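Local structure of type C neurotoxin (Clostridium botulinum, 3PME) at residues Ile2-Lys14 and Phe198-Ile212. The protein is the receptor-binding domain of a mosaic C/D botulinum neurotoxin, which probably attaches the toxin to gangliosides and phosphatidylethanolamine of nerve-cell membranes. Numbering follows the deposited sequence.
Sequences INDSKILSLQNKK and FNIFSKELSNEDINI. With SO4 (sulfate ion), chain B.
Leu8 and Leu10 pair antiparallel with Ile200 and Phe198, the axes of strands 8-13 and 198-201 running 4.7 Å apart at 168°. Ile200 N gives to Leu8 O at 3.0 Å and Leu10 N to Phe198 O, while one water continues the pairing from Leu10 O to Phe198 N. Ile7 and Leu8 together face Ile200, a classic beta bulge: Ile200 O takes a firm bond from Ile7 N (2.9 Å) and a weak one from Leu8 N. Beyond it, Ser202 N closes on Ser5 O at 2.8 Å. This joins the chain's beginning to strand 193-201 in the jelly-roll, lectin-like half of the receptor-binding domain, with strand 68-77 pairing along the other edge of 193-201. On the face of Leu8 and Ile200, Leu8 CD2 sits at the edge of the Phe198 ring, 4.0 Å from CE1, and also meets Ile200 CD1. From the corner at Ile7, CD1 packs on Ile200 CG2. On the face of Lys6 and Phe201, Leu205 CD1 lies over the centre of the Phe201 ring, and Ser5 OG is at the ring's edge while bonding Ile2 O in the carbonyl plane. Ile2 splits its branches: CG1 stands beside the backbone N (chi1 -63°), leaving CG2 anti to it to reach Phe201 CE2 at 3.5 Å, whereas CG1 and CD1 lie alongside Asp209 and CD1 touches Ile212 CG2 (3.8 Å). Asp209 and Ile212 belong to helix 207-218; Ser206 is its N-cap, OG accepting from Asp209 N, and Asn207 N donates to O3 of a sulfate, probably from the crystallisation liquor, at 2.7 Å.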
loop_
_atom_site.group_PDB
_atom_site.type_symbol
_atom_site.label_atom_id
_atom_site.label_comp_id
_atom_site.label_asym_id
_atom_site.label_seq_id
_atom_site.Cartn_x
_atom_site.Cartn_y
_atom_site.Cartn_z
ATOM N N ILE A 2 14.823 -0.453 -19.860
ATOM C CA ILE A 2 13.457 -0.967 -19.899
ATOM C C ILE A 2 12.515 -0.023 -20.640
ATOM O O ILE A 2 11.683 -0.462 -21.433
ATOM C CB ILE A 2 12.898 -1.183 -18.483
ATOM C CG1 ILE A 2 13.717 -2.238 -17.736
ATOM C CG2 ILE A 2 11.434 -1.580 -18.556
ATOM C CD1 ILE A 2 13.399 -2.323 -16.259
ATOM N N ASN A 3 12.642 1.273 -20.371
ATOM C CA ASN A 3 11.750 2.262 -20.971
ATOM C C ASN A 3 11.791 2.286 -22.498
ATOM O O ASN A 3 10.855 2.769 -23.137
ATOM C CB ASN A 3 12.025 3.658 -20.407
ATOM C CG ASN A 3 11.571 3.808 -18.965
ATOM O OD1 ASN A 3 10.963 2.902 -18.389
ATOM N ND2 ASN A 3 11.864 4.960 -18.374
ATOM N N ASP A 4 12.866 1.754 -23.077
ATOM C CA ASP A 4 13.021 1.730 -24.530
ATOM C C ASP A 4 11.950 0.897 -25.234
ATOM O O ASP A 4 11.681 1.098 -26.420
ATOM C CB ASP A 4 14.409 1.218 -24.923
ATOM C CG ASP A 4 15.476 2.299 -24.854
ATOM O OD1 ASP A 4 15.148 3.485 -25.087
ATOM O OD2 ASP A 4 16.646 1.959 -24.577
ATOM N N SER A 5 11.344 -0.042 -24.511
ATOM C CA SER A 5 10.334 -0.910 -25.106
ATOM C C SER A 5 8.925 -0.498 -24.700
ATOM O O SER A 5 7.961 -1.185 -25.010
ATOM C CB SER A 5 10.576 -2.363 -24.707
ATOM O OG SER A 5 10.484 -2.519 -23.300
ATOM N N LYS A 6 8.811 0.626 -24.005
ATOM C CA LYS A 6 7.507 1.117 -23.573
ATOM C C LYS A 6 6.751 1.701 -24.766
ATOM O O LYS A 6 7.222 2.652 -25.394
ATOM C CB LYS A 6 7.687 2.163 -22.472
ATOM C CG LYS A 6 6.463 2.395 -21.616
ATOM C CD LYS A 6 6.844 2.917 -20.229
ATOM C CE LYS A 6 7.736 4.138 -20.319
ATOM N NZ LYS A 6 7.988 4.744 -18.971
ATOM N N ILE A 7 5.593 1.134 -25.095
ATOM C CA ILE A 7 4.796 1.651 -26.206
ATOM C C ILE A 7 3.548 2.399 -25.731
ATOM O O ILE A 7 2.813 2.970 -26.529
ATOM C CB ILE A 7 4.443 0.559 -27.247
ATOM C CG1 ILE A 7 3.623 -0.569 -26.620
ATOM C CG2 ILE A 7 5.713 0.007 -27.889
ATOM C CD1 ILE A 7 2.153 -0.257 -26.516
ATOM N N LEU A 8 3.315 2.382 -24.420
ATOM C CA LEU A 8 2.253 3.183 -23.820
ATOM C C LEU A 8 2.627 3.436 -22.375
ATOM O O LEU A 8 3.030 2.522 -21.668
ATOM C CB LEU A 8 0.900 2.467 -23.902
ATOM C CG LEU A 8 -0.256 3.212 -23.228
ATOM C CD1 LEU A 8 -0.572 4.492 -23.983
ATOM C CD2 LEU A 8 -1.496 2.331 -23.160
ATOM N N SER A 9 2.538 4.687 -21.942
ATOM C CA SER A 9 2.838 5.033 -20.566
ATOM C C SER A 9 1.924 6.173 -20.136
ATOM O O SER A 9 2.140 7.335 -20.511
ATOM C CB SER A 9 4.314 5.434 -20.427
ATOM O OG SER A 9 4.689 5.554 -19.066
ATOM N N LEU A 10 0.890 5.846 -19.361
ATOM C CA LEU A 10 -0.046 6.865 -18.914
ATOM C C LEU A 10 0.536 7.569 -17.703
ATOM O O LEU A 10 0.729 6.972 -16.641
ATOM C CB LEU A 10 -1.415 6.268 -18.582
ATOM C CG LEU A 10 -2.130 5.527 -19.712
ATOM C CD1 LEU A 10 -3.463 4.994 -19.189
ATOM C CD2 LEU A 10 -2.341 6.439 -20.921
ATOM N N GLN A 11 0.846 8.847 -17.881
ATOM C CA GLN A 11 1.429 9.630 -16.807
ATOM C C GLN A 11 0.781 10.995 -16.751
ATOM O O GLN A 11 0.246 11.486 -17.741
ATOM C CB GLN A 11 2.939 9.762 -16.991
ATOM C CG GLN A 11 3.678 8.437 -16.898
ATOM C CD GLN A 11 5.178 8.610 -16.883
ATOM O OE1 GLN A 11 5.898 7.853 -16.228
ATOM N NE2 GLN A 11 5.663 9.614 -17.604
ATOM N N ASN A 12 0.816 11.598 -15.574
ATOM C CA ASN A 12 0.239 12.916 -15.400
ATOM C C ASN A 12 1.272 13.993 -15.681
ATOM O O ASN A 12 2.246 14.140 -14.943
ATOM C CB ASN A 12 -0.326 13.064 -13.993
ATOM C CG ASN A 12 -1.259 14.244 -13.873
ATOM O OD1 ASN A 12 -0.841 15.393 -14.039
ATOM N ND2 ASN A 12 -2.533 13.971 -13.600
ATOM N N LYS A 13 1.066 14.723 -16.773
ATOM C CA LYS A 13 1.984 15.775 -17.192
ATOM C C LYS A 13 1.216 17.072 -17.345
ATOM O O LYS A 13 0.155 17.101 -17.966
ATOM C CB LYS A 13 2.654 15.417 -18.519
ATOM C CG LYS A 13 3.577 14.215 -18.450
ATOM C CD LYS A 13 4.689 14.446 -17.438
ATOM C CE LYS A 13 5.549 13.208 -17.261
ATOM N NZ LYS A 13 6.617 13.436 -16.244
ATOM N N LYS A 14 1.752 18.145 -16.773
ATOM C CA LYS A 14 1.087 19.437 -16.836
ATOM C C LYS A 14 -0.399 19.288 -16.512
ATOM O O LYS A 14 -1.259 19.780 -17.244
ATOM C CB LYS A 14 1.284 20.071 -18.219
ATOM C CG LYS A 14 2.747 20.236 -18.616
ATOM C CD LYS A 14 2.907 21.149 -19.824
ATOM C CE LYS A 14 4.380 21.404 -20.129
ATOM N NZ LYS A 14 4.574 22.435 -21.194
ATOM N N PHE A 198 0.178 2.981 -15.310
ATOM C CA PHE A 198 -0.172 2.002 -16.336
ATOM C C PHE A 198 0.782 2.072 -17.539
ATOM O O PHE A 198 0.918 3.135 -18.167
ATOM C CB PHE A 198 -1.612 2.168 -16.809
ATOM C CG PHE A 198 -2.065 1.048 -17.700
ATOM C CD1 PHE A 198 -1.909 1.136 -19.079
ATOM C CD2 PHE A 198 -2.615 -0.095 -17.154
ATOM C CE1 PHE A 198 -2.301 0.095 -19.905
ATOM C CE2 PHE A 198 -3.015 -1.150 -17.971
ATOM C CZ PHE A 198 -2.854 -1.055 -19.350
ATOM N N ASN A 199 1.427 0.938 -17.837
ATOM C CA ASN A 199 2.420 0.822 -18.912
ATOM C C ASN A 199 2.186 -0.419 -19.762
ATOM O O ASN A 199 1.802 -1.473 -19.249
ATOM C CB ASN A 199 3.832 0.687 -18.335
ATOM C CG ASN A 199 4.341 1.973 -17.727
ATOM O OD1 ASN A 199 4.110 3.044 -18.262
ATOM N ND2 ASN A 199 5.067 1.864 -16.620
ATOM N N ILE A 200 2.461 -0.315 -21.060
ATOM C CA ILE A 200 2.529 -1.505 -21.901
ATOM C C ILE A 200 3.876 -1.518 -22.606
ATOM O O ILE A 200 4.334 -0.490 -23.076
ATOM C CB ILE A 200 1.388 -1.559 -22.924
ATOM C CG1 ILE A 200 0.038 -1.600 -22.200
ATOM C CG2 ILE A 200 1.540 -2.804 -23.839
ATOM C CD1 ILE A 200 -1.174 -1.612 -23.104
ATOM N N PHE A 201 4.505 -2.689 -22.653
ATOM C CA PHE A 201 5.836 -2.853 -23.238
ATOM C C PHE A 201 5.737 -3.816 -24.412
ATOM O O PHE A 201 4.916 -4.737 -24.397
ATOM C CB PHE A 201 6.810 -3.440 -22.207
ATOM C CG PHE A 201 6.977 -2.603 -20.966
ATOM C CD1 PHE A 201 6.065 -2.695 -19.917
ATOM C CD2 PHE A 201 8.057 -1.744 -20.839
ATOM C CE1 PHE A 201 6.223 -1.925 -18.777
ATOM C CE2 PHE A 201 8.221 -0.977 -19.705
ATOM C CZ PHE A 201 7.304 -1.070 -18.669
ATOM N N SER A 202 6.585 -3.613 -25.417
ATOM C CA SER A 202 6.575 -4.461 -26.609
ATOM C C SER A 202 7.567 -5.611 -26.493
ATOM O O SER A 202 8.083 -6.112 -27.492
ATOM C CB SER A 202 6.910 -3.634 -27.845
ATOM O OG SER A 202 8.207 -3.083 -27.706
ATOM N N LYS A 203 7.851 -6.020 -25.268
ATOM C CA LYS A 203 8.678 -7.187 -25.032
ATOM C C LYS A 203 8.216 -7.858 -23.753
ATOM O O LYS A 203 7.488 -7.257 -22.957
ATOM C CB LYS A 203 10.152 -6.792 -24.916
ATOM C CG LYS A 203 10.446 -5.910 -23.721
ATOM C CD LYS A 203 11.873 -5.389 -23.730
ATOM C CE LYS A 203 12.833 -6.343 -23.058
ATOM N NZ LYS A 203 14.181 -5.713 -22.931
ATOM N N GLU A 204 8.650 -9.094 -23.562
ATOM C CA GLU A 204 8.424 -9.834 -22.337
ATOM C C GLU A 204 9.529 -9.455 -21.356
ATOM O O GLU A 204 10.697 -9.777 -21.570
ATOM C CB GLU A 204 8.456 -11.337 -22.642
ATOM C CG GLU A 204 8.374 -12.232 -21.431
ATOM C CD GLU A 204 8.521 -13.699 -21.785
ATOM O OE1 GLU A 204 8.499 -14.023 -22.993
ATOM O OE2 GLU A 204 8.668 -14.518 -20.854
ATOM N N LEU A 205 9.173 -8.738 -20.289
ATOM C CA LEU A 205 10.182 -8.270 -19.348
ATOM C C LEU A 205 10.723 -9.431 -18.529
ATOM O O LEU A 205 9.958 -10.297 -18.103
ATOM C CB LEU A 205 9.598 -7.220 -18.402
ATOM C CG LEU A 205 9.174 -5.876 -18.994
ATOM C CD1 LEU A 205 8.685 -4.952 -17.881
ATOM C CD2 LEU A 205 10.319 -5.238 -19.756
ATOM N N SER A 206 12.032 -9.447 -18.311
ATOM C CA SER A 206 12.653 -10.458 -17.457
ATOM C C SER A 206 12.204 -10.268 -16.013
ATOM O O SER A 206 11.720 -9.204 -15.645
ATOM C CB SER A 206 14.174 -10.351 -17.523
ATOM O OG SER A 206 14.616 -9.145 -16.930
ATOM N N ASN A 207 12.367 -11.294 -15.190
ATOM C CA ASN A 207 12.096 -11.149 -13.770
ATOM C C ASN A 207 12.878 -9.991 -13.172
ATOM O O ASN A 207 12.353 -9.226 -12.358
ATOM C CB ASN A 207 12.409 -12.441 -13.032
ATOM C CG ASN A 207 11.436 -13.539 -13.380
ATOM O OD1 ASN A 207 10.539 -13.339 -14.199
ATOM N ND2 ASN A 207 11.591 -14.699 -12.753
ATOM N N GLU A 208 14.134 -9.849 -13.586
ATOM C CA GLU A 208 14.971 -8.764 -13.091
ATOM C C GLU A 208 14.385 -7.399 -13.459
ATOM O O GLU A 208 14.335 -6.483 -12.633
ATOM C CB GLU A 208 16.399 -8.903 -13.633
ATOM C CG GLU A 208 17.352 -7.821 -13.149
ATOM C CD GLU A 208 18.801 -8.129 -13.485
ATOM O OE1 GLU A 208 19.070 -9.213 -14.056
ATOM O OE2 GLU A 208 19.671 -7.291 -13.174
ATOM N N ASP A 209 13.940 -7.265 -14.703
ATOM C CA ASP A 209 13.387 -6.001 -15.169
ATOM C C ASP A 209 12.047 -5.683 -14.511
ATOM O O ASP A 209 11.780 -4.537 -14.163
ATOM C CB ASP A 209 13.288 -5.974 -16.692
ATOM C CG ASP A 209 14.639 -5.735 -17.348
ATOM O OD1 ASP A 209 15.592 -5.373 -16.620
ATOM O OD2 ASP A 209 14.745 -5.900 -18.580
ATOM N N ILE A 210 11.213 -6.697 -14.320
ATOM C CA ILE A 210 9.955 -6.495 -13.602
ATOM C C ILE A 210 10.219 -5.932 -12.212
ATOM O O ILE A 210 9.533 -5.014 -11.758
ATOM C CB ILE A 210 9.166 -7.802 -13.513
ATOM C CG1 ILE A 210 8.665 -8.191 -14.912
ATOM C CG2 ILE A 210 8.011 -7.670 -12.508
ATOM C CD1 ILE A 210 8.035 -9.568 -14.984
ATOM N N ASN A 211 11.230 -6.462 -11.540
ATOM C CA ASN A 211 11.576 -5.957 -10.214
ATOM C C ASN A 211 12.188 -4.559 -10.203
ATOM O O ASN A 211 12.025 -3.811 -9.239
ATOM C CB ASN A 211 12.423 -6.975 -9.456
ATOM C CG ASN A 211 11.578 -8.100 -8.886
ATOM O OD1 ASN A 211 11.353 -9.129 -9.541
ATOM N ND2 ASN A 211 11.071 -7.896 -7.677
ATOM N N ILE A 212 12.868 -4.200 -11.279
ATOM C CA ILE A 212 13.365 -2.838 -11.412
ATOM C C ILE A 212 12.199 -1.857 -11.533
ATOM O O ILE A 212 12.194 -0.811 -10.883
ATOM C CB ILE A 212 14.323 -2.714 -12.604
ATOM C CG1 ILE A 212 15.607 -3.487 -12.300
ATOM C CG2 ILE A 212 14.648 -1.257 -12.881
ATOM C CD1 ILE A 212 16.558 -3.571 -13.472
HETATM S S SO4 B . 13.152 -14.992 -16.432
HETATM O O1 SO4 B . 11.833 -15.116 -17.048
HETATM O O2 SO4 B . 14.159 -15.447 -17.388
HETATM O O3 SO4 B . 13.405 -13.599 -16.091
HETATM O O4 SO4 B . 13.203 -15.814 -15.226
HETATM O O HOH W 1 -1.215 5.567 -15.083
#